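Local coordinates for SAP-like pentraxin (Limulus polyphemus, PDB 3FLP), which binds two calcium ions per subunit and, as an invertebrate lectin of the pentraxin family, probably recognises sugars, assembling into doubly stacked heptameric rings, at residues His21-Gln26 / Gly137-Ile142; Ser164-Trp169 / Asn192-Met197; Lys8-Gly13 / Ser160-Asp165. All blocks are in the same frame, centred on the assembly; numbering follows the deposited sequence.

Contact 1 (His21-Gln26 / Gly137-Ile142); sequences HLRFMQ and GGTVVI
Leu22 and Arg23 pair with Ile142 and Val141 in an antiparallel strand contact within the sheet of the pentraxin beta-sandwich that also holds strand 48-55. Leu22 and Ile142 form the hydrogen-bonded pair, Leu22 N reaching Ile142 O at 3.2 Å and Ile142 N answering to Leu22 O at 2.9 Å. Two residues on, past the non-hydrogen-bonded pair Arg23 and Val141, Phe24 N donates to Val140 O at 3.0 Å, and there the direct pairing ends. A water continues it, donating to Phe24 O and Gln26 O while accepting from Val140 N, and so bridges the strands where they part. On the face bearing Leu22 and Phe24, the Phe24 ring leans beside Val140, and Ile142 CG1 meets its edge, in the ring plane, 3.7 Å from Phe24 CE1. Ile142 CG1 stands anti to its own carbonyl carbon (chi1 -56°), which carries it to that edge. The other face pairs the aliphatic part of Arg23 with Thr139 and Val141, Arg23 CG lying 3.9 Å from Thr139 CG2. Strand 201-204 flanks 21-24 on its other side, bonding through Val202 and Asp204, while Leu163 and Leu166 of strand 161-169 and Phe11 of strand 7-11 pack on Ile142 from the opposing sheet.

Contact 2 (Ser164-Trp169 / Asn192-Met197); sequences SDLQVW and NVISWM
Val193 and Ile194 together face Val168, a classic beta bulge, where strand 161-169 of the pentraxin sandwich takes up the short antiparallel strand 194-195 beyond helix 175-182. Among the backbone bonds, Val168 N gives a nearly straight one to Ile194 O (2.9 Å, 169°). Val168 O in return is gripped by two donors, Val193 N at 2.9 Å and Ile194 N at 3.2 Å, both approaching from the same side of its carbonyl plane; the extra residue in the bulge makes this double grip possible.

The apolar contacts lie on the face of Val168 and Ile194, whose side chains stand side by side and point the same way, CB to CB 3.7 Å. Val168 CG1 also touches Val193, and Leu166 CD2 reaches Ile194 CG2. Phe24 of strand 21-24 packs on Leu166 and Ile194 from the facing sheet.

Polar side chains occupy the opposite face. The Gln167 chain folds back at chi2 (-64°), which turns its amide toward Asp165; Gln167 NE2 donates to Asp165 OD1 at 2.7 Å, in the amide plane, and a water links the same nitrogen to Trp196 O and to Ser195 OG, itself hydrogen-bonded to Glu198 OE1. Gln167 OE1 takes a bond from Gly191 N and a weak one from Trp196 N, while Asp165 OD2 forms salt bridges with Arg39 and Arg188.

The Trp196 indole, whose NE1 bonds Val7 O, lies against the backbone of 164-166: Asp165 N sits over one face, 3.2 Å from Trp196 CD1, and Met197 SD lies over the opposite face.

Contact 3 (Lys8-Gly13 / Ser160-Asp165); sequences KISFPG and SGELSD
Ile9 and Leu163 satisfy each other's backbone completely: Ile9 N donates to Leu163 O at 2.8 Å, and Leu163 N donates to Ile9 O at 2.9 Å. Two residues along, Phe11 and Gly161 repeat the exchange. Phe11 N gives an almost straight bond to Gly161 O (2.8 Å, 177°), and the return bond from Gly161 N to Phe11 O is longer and more bent (3.0 Å). Between these pairs, Ser10 faces Glu162 without a backbone bond across the strands; the backbones of the two residues bond outward instead, Ser10 to Ile208 and Glu162 to Lys41.

Strand 161-169 therefore lies between strands 7-11 and 33-42, and 7-11 in turn between 161-169 and 207-211, all antiparallel, as part of one curved sheet of the pentraxin beta-sandwich.

On the face of Lys8, Ser10 and Glu162, the charged ends meet. Lys8 NZ forms a salt bridge to Glu162 OE1 at 2.9 Å, arriving from above the carboxylate plane, 58° out of it. Lys8 CG sits between the backbone N and carbonyl carbon (chi1 78°), and from there the extended chain crosses toward Glu162. Lys41 NZ binds the same OE1, so two ammonium groups share one oxygen, an arrangement that would favour the ionised carboxylate, while Glu171 of a neighbouring subunit makes a long, weak ion pair with Lys8 NZ.

The other face is apolar. The Phe11 ring turns its edge to Leu163, Phe11 CE2 lying 4.1 Å from Leu163 CB, while Ile9 CG2 rests over one ring face. At the strand end, Ser160 OG lies 3.2 Å from Gly13 CA.

How the contacts relate
Contacts 2 and 3 draw on the same strand, 161-169, and share Ser164 and Asp165; their centres lie about 15 Å apart. Contact 1 belongs to the facing sheet and packs against both. Toward contact 2, Phe24 CZ touches Leu166 CD2 at 3.7 Å; toward contact 3, Leu22 CG meets Phe11 CZ at 3.7 Å. Trp196 CH2 closes the group, 3.8 Å from Ile9 CG1 and 4.0 Å from Leu22 CD1, so all three contacts meet in the sandwich interior. Contact 1 adjoins the calcium sites: the Val141 side chain is about 10 Å from a bound calcium ion and about 3 Å from the side chain of the calcium ligand Gln146.

Contact 1 (His21-Gln26 / Gly137-Ile142)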
loop_
_atom_site.group_PDB
_atom_site.type_symbol
_atom_site.label_atom_id
_atom_site.label_comp_id
_atom_site.label_asym_id
_atom_site.label_seq_id
_atom_site.Cartn_x
_atom_site.Cartn_y
_atom_site.Cartn_z
ATOM N N HIS A 21 -0.134 -8.651 -49.835
ATOM C CA HIS A 21 -1.433 -8.649 -49.173
ATOM C C HIS A 21 -1.495 -9.588 -47.981
ATOM O O HIS A 21 -0.593 -10.385 -47.738
ATOM C CB HIS A 21 -2.536 -9.080 -50.150
ATOM C CG HIS A 21 -2.510 -10.543 -50.482
ATOM N ND1 HIS A 21 -1.569 -11.104 -51.321
ATOM C CD2 HIS A 21 -3.301 -11.566 -50.073
ATOM C CE1 HIS A 21 -1.784 -12.405 -51.419
ATOM N NE2 HIS A 21 -2.830 -12.710 -50.671
ATOM N N LEU A 22 -2.596 -9.484 -47.250
ATOM C CA LEU A 22 -2.865 -10.338 -46.107
ATOM C C LEU A 22 -4.229 -10.957 -46.397
ATOM O O LEU A 22 -5.077 -10.323 -47.027
ATOM C CB LEU A 22 -2.979 -9.524 -44.814
ATOM C CG LEU A 22 -1.885 -8.541 -44.403
ATOM C CD1 LEU A 22 -2.194 -8.017 -42.994
ATOM C CD2 LEU A 22 -0.538 -9.226 -44.424
ATOM N N ARG A 23 -4.433 -12.191 -45.955
ATOM C CA ARG A 23 -5.718 -12.854 -46.127
ATOM C C ARG A 23 -6.006 -13.554 -44.810
ATOM O O ARG A 23 -5.232 -14.410 -44.371
ATOM C CB ARG A 23 -5.683 -13.887 -47.260
ATOM C CG ARG A 23 -7.067 -14.492 -47.554
ATOM C CD ARG A 23 -7.024 -15.575 -48.635
ATOM N NE ARG A 23 -6.471 -16.828 -48.125
ATOM C CZ ARG A 23 -5.352 -17.392 -48.563
ATOM N NH1 ARG A 23 -4.648 -16.823 -49.531
ATOM N NH2 ARG A 23 -4.928 -18.527 -48.027
ATOM N N PHE A 24 -7.104 -13.186 -44.164
ATOM C CA PHE A 24 -7.431 -13.818 -42.897
ATOM C C PHE A 24 -7.875 -15.254 -43.099
ATOM O O PHE A 24 -8.653 -15.558 -44.005
ATOM C CB PHE A 24 -8.479 -13.000 -42.153
ATOM C CG PHE A 24 -7.924 -11.743 -41.555
ATOM C CD1 PHE A 24 -7.703 -10.621 -42.346
ATOM C CD2 PHE A 24 -7.552 -11.703 -40.214
ATOM C CE1 PHE A 24 -7.114 -9.468 -41.811
ATOM C CE2 PHE A 24 -6.958 -10.552 -39.665
ATOM C CZ PHE A 24 -6.741 -9.435 -40.471
ATOM N N MET A 25 -7.346 -16.133 -42.256
ATOM C CA MET A 25 -7.631 -17.560 -42.326
ATOM C C MET A 25 -9.084 -17.934 -42.061
ATOM O O MET A 25 -9.597 -18.859 -42.671
ATOM C CB MET A 25 -6.722 -18.316 -41.354
ATOM C CG MET A 25 -5.234 -18.202 -41.671
ATOM S SD MET A 25 -4.823 -18.958 -43.265
ATOM C CE MET A 25 -4.924 -20.689 -42.836
ATOM N N GLN A 26 -9.743 -17.217 -41.156
ATOM C CA GLN A 26 -11.127 -17.512 -40.822
ATOM C C GLN A 26 -12.089 -16.558 -41.522
ATOM O O GLN A 26 -11.885 -15.342 -41.522
ATOM C CB GLN A 26 -11.312 -17.440 -39.296
ATOM C CG GLN A 26 -12.697 -17.817 -38.791
ATOM C CD GLN A 26 -12.761 -17.909 -37.270
ATOM O OE1 GLN A 26 -12.022 -17.222 -36.568
ATOM N NE2 GLN A 26 -13.656 -18.746 -36.757
ATOM N N GLY A 137 -19.521 -16.307 -44.250
ATOM C CA GLY A 137 -18.428 -16.878 -45.018
ATOM C C GLY A 137 -17.572 -15.915 -45.813
ATOM O O GLY A 137 -16.869 -16.330 -46.728
ATOM N N GLY A 138 -17.618 -14.632 -45.470
ATOM C CA GLY A 138 -16.825 -13.653 -46.194
ATOM C C GLY A 138 -15.334 -13.762 -45.922
ATOM O O GLY A 138 -14.913 -13.866 -44.770
ATOM N N THR A 139 -14.538 -13.741 -46.989
ATOM C CA THR A 139 -13.084 -13.823 -46.897
ATOM C C THR A 139 -12.526 -12.405 -46.909
ATOM O O THR A 139 -12.856 -11.612 -47.793
ATOM C CB THR A 139 -12.478 -14.595 -48.107
ATOM O OG1 THR A 139 -12.886 -15.967 -48.058
ATOM C CG2 THR A 139 -10.962 -14.539 -48.084
ATOM N N VAL A 140 -11.675 -12.089 -45.935
ATOM C CA VAL A 140 -11.085 -10.754 -45.850
ATOM C C VAL A 140 -9.642 -10.682 -46.349
ATOM O O VAL A 140 -8.778 -11.457 -45.922
ATOM C CB VAL A 140 -11.094 -10.212 -44.394
ATOM C CG1 VAL A 140 -10.372 -8.865 -44.330
ATOM C CG2 VAL A 140 -12.524 -10.059 -43.896
ATOM N N VAL A 141 -9.393 -9.743 -47.258
ATOM C CA VAL A 141 -8.055 -9.512 -47.792
ATOM C C VAL A 141 -7.704 -8.057 -47.508
ATOM O O VAL A 141 -8.557 -7.174 -47.637
ATOM C CB VAL A 141 -7.981 -9.737 -49.324
ATOM C CG1 VAL A 141 -6.748 -9.056 -49.883
ATOM C CG2 VAL A 141 -7.914 -11.228 -49.635
ATOM N N ILE A 142 -6.459 -7.808 -47.113
ATOM C CA ILE A 142 -6.005 -6.453 -46.823
ATOM C C ILE A 142 -4.955 -6.011 -47.841
ATOM O O ILE A 142 -4.016 -6.752 -48.135
ATOM C CB ILE A 142 -5.371 -6.354 -45.413
ATOM C CG1 ILE A 142 -6.356 -6.845 -44.345
ATOM C CG2 ILE A 142 -4.964 -4.914 -45.122
ATOM C CD1 ILE A 142 -7.607 -6.017 -44.217
HETATM O O HOH W 1 -11.019 -14.297 -44.039
#

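Contact 2 (Ser164-Trp169 / Asn192-Met197)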
loop_
_atom_site.group_PDB
_atom_site.type_symbol
_atom_site.label_atom_id
_atom_site.label_comp_id
_atom_site.label_asym_id
_atom_site.label_seq_id
_atom_site.Cartn_x
_atom_site.Cartn_y
_atom_site.Cartn_z
ATOM N N SER A 164 -1.527 -0.844 -39.177
ATOM C CA SER A 164 -1.446 -1.482 -37.872
ATOM C C SER A 164 -2.712 -1.258 -37.058
ATOM O O SER A 164 -3.558 -0.434 -37.411
ATOM C CB SER A 164 -0.226 -0.991 -37.093
ATOM O OG SER A 164 -0.525 0.170 -36.359
ATOM N N ASP A 165 -2.852 -2.037 -35.989
ATOM C CA ASP A 165 -3.985 -1.936 -35.075
ATOM C C ASP A 165 -5.350 -2.054 -35.773
ATOM O O ASP A 165 -6.249 -1.244 -35.540
ATOM C CB ASP A 165 -3.892 -0.609 -34.313
ATOM C CG ASP A 165 -4.467 -0.687 -32.908
ATOM O OD1 ASP A 165 -5.120 -1.697 -32.561
ATOM O OD2 ASP A 165 -4.269 0.285 -32.150
ATOM N N LEU A 166 -5.502 -3.064 -36.625
ATOM C CA LEU A 166 -6.767 -3.291 -37.326
ATOM C C LEU A 166 -7.756 -3.929 -36.355
ATOM O O LEU A 166 -7.504 -5.009 -35.820
ATOM C CB LEU A 166 -6.569 -4.223 -38.526
ATOM C CG LEU A 166 -7.842 -4.764 -39.194
ATOM C CD1 LEU A 166 -8.606 -3.619 -39.897
ATOM C CD2 LEU A 166 -7.457 -5.853 -40.194
ATOM N N GLN A 167 -8.879 -3.257 -36.130
ATOM C CA GLN A 167 -9.903 -3.755 -35.219
ATOM C C GLN A 167 -11.261 -3.707 -35.923
ATOM O O GLN A 167 -11.656 -2.665 -36.450
ATOM C CB GLN A 167 -9.939 -2.892 -33.958
ATOM C CG GLN A 167 -8.584 -2.689 -33.272
ATOM C CD GLN A 167 -7.970 -3.976 -32.737
ATOM O OE1 GLN A 167 -8.649 -4.995 -32.588
ATOM N NE2 GLN A 167 -6.684 -3.928 -32.430
ATOM N N VAL A 168 -11.968 -4.833 -35.916
ATOM C CA VAL A 168 -13.269 -4.948 -36.571
ATOM C C VAL A 168 -14.356 -5.476 -35.631
ATOM O O VAL A 168 -14.168 -6.495 -34.968
ATOM C CB VAL A 168 -13.179 -5.907 -37.796
ATOM C CG1 VAL A 168 -14.532 -5.982 -38.517
ATOM C CG2 VAL A 168 -12.073 -5.425 -38.760
ATOM N N TRP A 169 -15.491 -4.775 -35.593
ATOM C CA TRP A 169 -16.644 -5.131 -34.766
ATOM C C TRP A 169 -17.845 -5.361 -35.684
ATOM O O TRP A 169 -17.942 -4.737 -36.742
ATOM C CB TRP A 169 -17.012 -3.981 -33.819
ATOM C CG TRP A 169 -16.062 -3.715 -32.696
ATOM C CD1 TRP A 169 -16.127 -4.218 -31.428
ATOM C CD2 TRP A 169 -14.939 -2.826 -32.717
ATOM N NE1 TRP A 169 -15.116 -3.690 -30.654
ATOM C CE2 TRP A 169 -14.374 -2.833 -31.421
ATOM C CE3 TRP A 169 -14.355 -2.023 -33.706
ATOM C CZ2 TRP A 169 -13.252 -2.065 -31.086
ATOM C CZ3 TRP A 169 -13.238 -1.257 -33.375
ATOM C CH2 TRP A 169 -12.698 -1.286 -32.074
ATOM N N ASN A 192 -14.338 -7.491 -31.935
ATOM C CA ASN A 192 -14.842 -8.827 -31.628
ATOM C C ASN A 192 -14.857 -9.735 -32.864
ATOM O O ASN A 192 -14.929 -10.947 -32.740
ATOM C CB ASN A 192 -16.255 -8.750 -31.013
ATOM C CG ASN A 192 -17.326 -8.352 -32.026
ATOM O OD1 ASN A 192 -17.184 -7.369 -32.759
ATOM N ND2 ASN A 192 -18.408 -9.109 -32.058
ATOM N N VAL A 193 -14.796 -9.143 -34.052
ATOM C CA VAL A 193 -14.781 -9.918 -35.291
ATOM C C VAL A 193 -13.315 -10.176 -35.644
ATOM O O VAL A 193 -12.904 -11.317 -35.844
ATOM C CB VAL A 193 -15.477 -9.141 -36.429
ATOM C CG1 VAL A 193 -15.400 -9.925 -37.724
ATOM C CG2 VAL A 193 -16.929 -8.885 -36.058
ATOM N N ILE A 194 -12.531 -9.104 -35.716
ATOM C CA ILE A 194 -11.103 -9.206 -35.995
ATOM C C ILE A 194 -10.353 -8.353 -34.981
ATOM O O ILE A 194 -10.650 -7.172 -34.812
ATOM C CB ILE A 194 -10.726 -8.690 -37.412
ATOM C CG1 ILE A 194 -11.203 -9.673 -38.482
ATOM C CG2 ILE A 194 -9.212 -8.517 -37.521
ATOM C CD1 ILE A 194 -10.855 -9.234 -39.899
ATOM N N SER A 195 -9.400 -8.969 -34.291
ATOM C CA SER A 195 -8.574 -8.267 -33.324
ATOM C C SER A 195 -7.149 -8.401 -33.853
ATOM O O SER A 195 -6.652 -9.511 -34.020
ATOM C CB SER A 195 -8.692 -8.904 -31.937
ATOM O OG SER A 195 -7.820 -8.258 -31.019
ATOM N N TRP A 196 -6.509 -7.268 -34.129
ATOM C CA TRP A 196 -5.161 -7.253 -34.677
ATOM C C TRP A 196 -4.185 -8.206 -33.989
ATOM O O TRP A 196 -3.994 -8.150 -32.778
ATOM C CB TRP A 196 -4.598 -5.832 -34.631
ATOM C CG TRP A 196 -3.328 -5.655 -35.427
ATOM C CD1 TRP A 196 -2.175 -5.052 -35.009
ATOM C CD2 TRP A 196 -3.123 -5.997 -36.803
ATOM N NE1 TRP A 196 -1.269 -4.987 -36.043
ATOM C CE2 TRP A 196 -1.826 -5.557 -37.156
ATOM C CE3 TRP A 196 -3.912 -6.625 -37.775
ATOM C CZ2 TRP A 196 -1.302 -5.725 -38.440
ATOM C CZ3 TRP A 196 -3.391 -6.793 -39.051
ATOM C CH2 TRP A 196 -2.098 -6.342 -39.373
ATOM N N MET A 197 -3.576 -9.077 -34.787
ATOM C CA MET A 197 -2.606 -10.051 -34.311
ATOM C C MET A 197 -3.184 -11.151 -33.409
ATOM O O MET A 197 -2.429 -11.934 -32.825
ATOM C CB MET A 197 -1.452 -9.333 -33.597
ATOM C CG MET A 197 -0.717 -8.302 -34.462
ATOM S SD MET A 197 -0.111 -8.957 -36.050
ATOM C CE MET A 197 1.291 -10.011 -35.508
HETATM O O HOH W 2 -5.476 -6.608 -31.050
#

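Contact 3 (Lys8-Gly13 / Ser160-Asp165)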
loop_
_atom_site.group_PDB
_atom_site.type_symbol
_atom_site.label_atom_id
_atom_site.label_comp_id
_atom_site.label_asym_id
_atom_site.label_seq_id
_atom_site.Cartn_x
_atom_site.Cartn_y
_atom_site.Cartn_z
ATOM N N LYS A 8 3.123 -3.676 -37.092
ATOM C CA LYS A 8 2.640 -3.101 -38.334
ATOM C C LYS A 8 3.050 -3.952 -39.532
ATOM O O LYS A 8 3.986 -4.753 -39.462
ATOM C CB LYS A 8 3.175 -1.669 -38.507
ATOM C CG LYS A 8 4.619 -1.602 -38.983
ATOM C CD LYS A 8 5.082 -0.167 -39.216
ATOM C CE LYS A 8 6.562 -0.138 -39.588
ATOM N NZ LYS A 8 7.051 1.252 -39.797
ATOM N N ILE A 9 2.332 -3.771 -40.631
ATOM C CA ILE A 9 2.617 -4.489 -41.863
ATOM C C ILE A 9 2.824 -3.430 -42.935
ATOM O O ILE A 9 2.018 -2.504 -43.063
ATOM C CB ILE A 9 1.427 -5.385 -42.301
ATOM C CG1 ILE A 9 1.155 -6.469 -41.248
ATOM C CG2 ILE A 9 1.721 -6.001 -43.664
ATOM C CD1 ILE A 9 2.247 -7.496 -41.121
ATOM N N SER A 10 3.910 -3.555 -43.687
ATOM C CA SER A 10 4.195 -2.623 -44.769
ATOM C C SER A 10 3.860 -3.288 -46.098
ATOM O O SER A 10 4.279 -4.416 -46.358
ATOM C CB SER A 10 5.675 -2.220 -44.763
ATOM O OG SER A 10 6.022 -1.556 -43.562
ATOM N N PHE A 11 3.083 -2.585 -46.916
ATOM C CA PHE A 11 2.694 -3.053 -48.244
ATOM C C PHE A 11 3.548 -2.171 -49.152
ATOM O O PHE A 11 3.149 -1.068 -49.513
ATOM C CB PHE A 11 1.196 -2.800 -48.452
ATOM C CG PHE A 11 0.315 -3.603 -47.527
ATOM C CD1 PHE A 11 -0.073 -4.897 -47.861
ATOM C CD2 PHE A 11 -0.083 -3.083 -46.300
ATOM C CE1 PHE A 11 -0.844 -5.663 -46.983
ATOM C CE2 PHE A 11 -0.850 -3.839 -45.415
ATOM C CZ PHE A 11 -1.231 -5.134 -45.757
ATOM N N PRO A 12 4.745 -2.658 -49.521
ATOM C CA PRO A 12 5.776 -2.028 -50.358
ATOM C C PRO A 12 5.349 -1.320 -51.633
ATOM O O PRO A 12 5.738 -0.175 -51.880
ATOM C CB PRO A 12 6.736 -3.181 -50.653
ATOM C CG PRO A 12 6.541 -4.103 -49.484
ATOM C CD PRO A 12 5.053 -4.088 -49.337
ATOM N N GLY A 13 4.566 -2.009 -52.448
ATOM C CA GLY A 13 4.133 -1.448 -53.711
ATOM C C GLY A 13 3.738 -2.631 -54.567
ATOM O O GLY A 13 4.329 -3.709 -54.459
ATOM N N SER A 160 -0.826 0.809 -51.052
ATOM C CA SER A 160 0.526 0.687 -50.526
ATOM C C SER A 160 0.706 1.635 -49.349
ATOM O O SER A 160 0.181 2.747 -49.349
ATOM C CB SER A 160 1.551 0.997 -51.618
ATOM O OG SER A 160 1.511 0.002 -52.629
ATOM N N GLY A 161 1.451 1.182 -48.349
ATOM C CA GLY A 161 1.689 1.985 -47.168
ATOM C C GLY A 161 1.873 1.068 -45.981
ATOM O O GLY A 161 2.118 -0.127 -46.147
ATOM N N GLU A 162 1.757 1.618 -44.778
ATOM C CA GLU A 162 1.913 0.821 -43.572
ATOM C C GLU A 162 0.580 0.776 -42.830
ATOM O O GLU A 162 -0.173 1.755 -42.807
ATOM C CB GLU A 162 3.025 1.411 -42.695
ATOM C CG GLU A 162 4.364 1.482 -43.441
ATOM C CD GLU A 162 5.473 2.172 -42.666
ATOM O OE1 GLU A 162 5.218 2.715 -41.573
ATOM O OE2 GLU A 162 6.612 2.182 -43.160
ATOM N N LEU A 163 0.287 -0.372 -42.232
ATOM C CA LEU A 163 -0.967 -0.544 -41.515
ATOM C C LEU A 163 -0.763 -1.255 -40.183
ATOM O O LEU A 163 0.076 -2.146 -40.062
ATOM C CB LEU A 163 -1.944 -1.332 -42.397
ATOM C CG LEU A 163 -3.360 -1.592 -41.890
ATOM C CD1 LEU A 163 -4.301 -1.763 -43.085
ATOM C CD2 LEU A 163 -3.372 -2.819 -40.991
ATOM N N SER A 164 -1.527 -0.844 -39.177
ATOM C CA SER A 164 -1.446 -1.482 -37.872
ATOM C C SER A 164 -2.712 -1.258 -37.058
ATOM O O SER A 164 -3.558 -0.434 -37.411
ATOM C CB SER A 164 -0.226 -0.991 -37.093
ATOM O OG SER A 164 -0.525 0.170 -36.359
ATOM N N ASP A 165 -2.852 -2.037 -35.989
ATOM C CA ASP A 165 -3.985 -1.936 -35.075
ATOM C C ASP A 165 -5.350 -2.054 -35.773
ATOM O O ASP A 165 -6.249 -1.244 -35.540
ATOM C CB ASP A 165 -3.892 -0.609 -34.313
ATOM C CG ASP A 165 -4.467 -0.687 -32.908
ATOM O OD1 ASP A 165 -5.120 -1.697 -32.561
ATOM O OD2 ASP A 165 -4.269 0.285 -32.150
#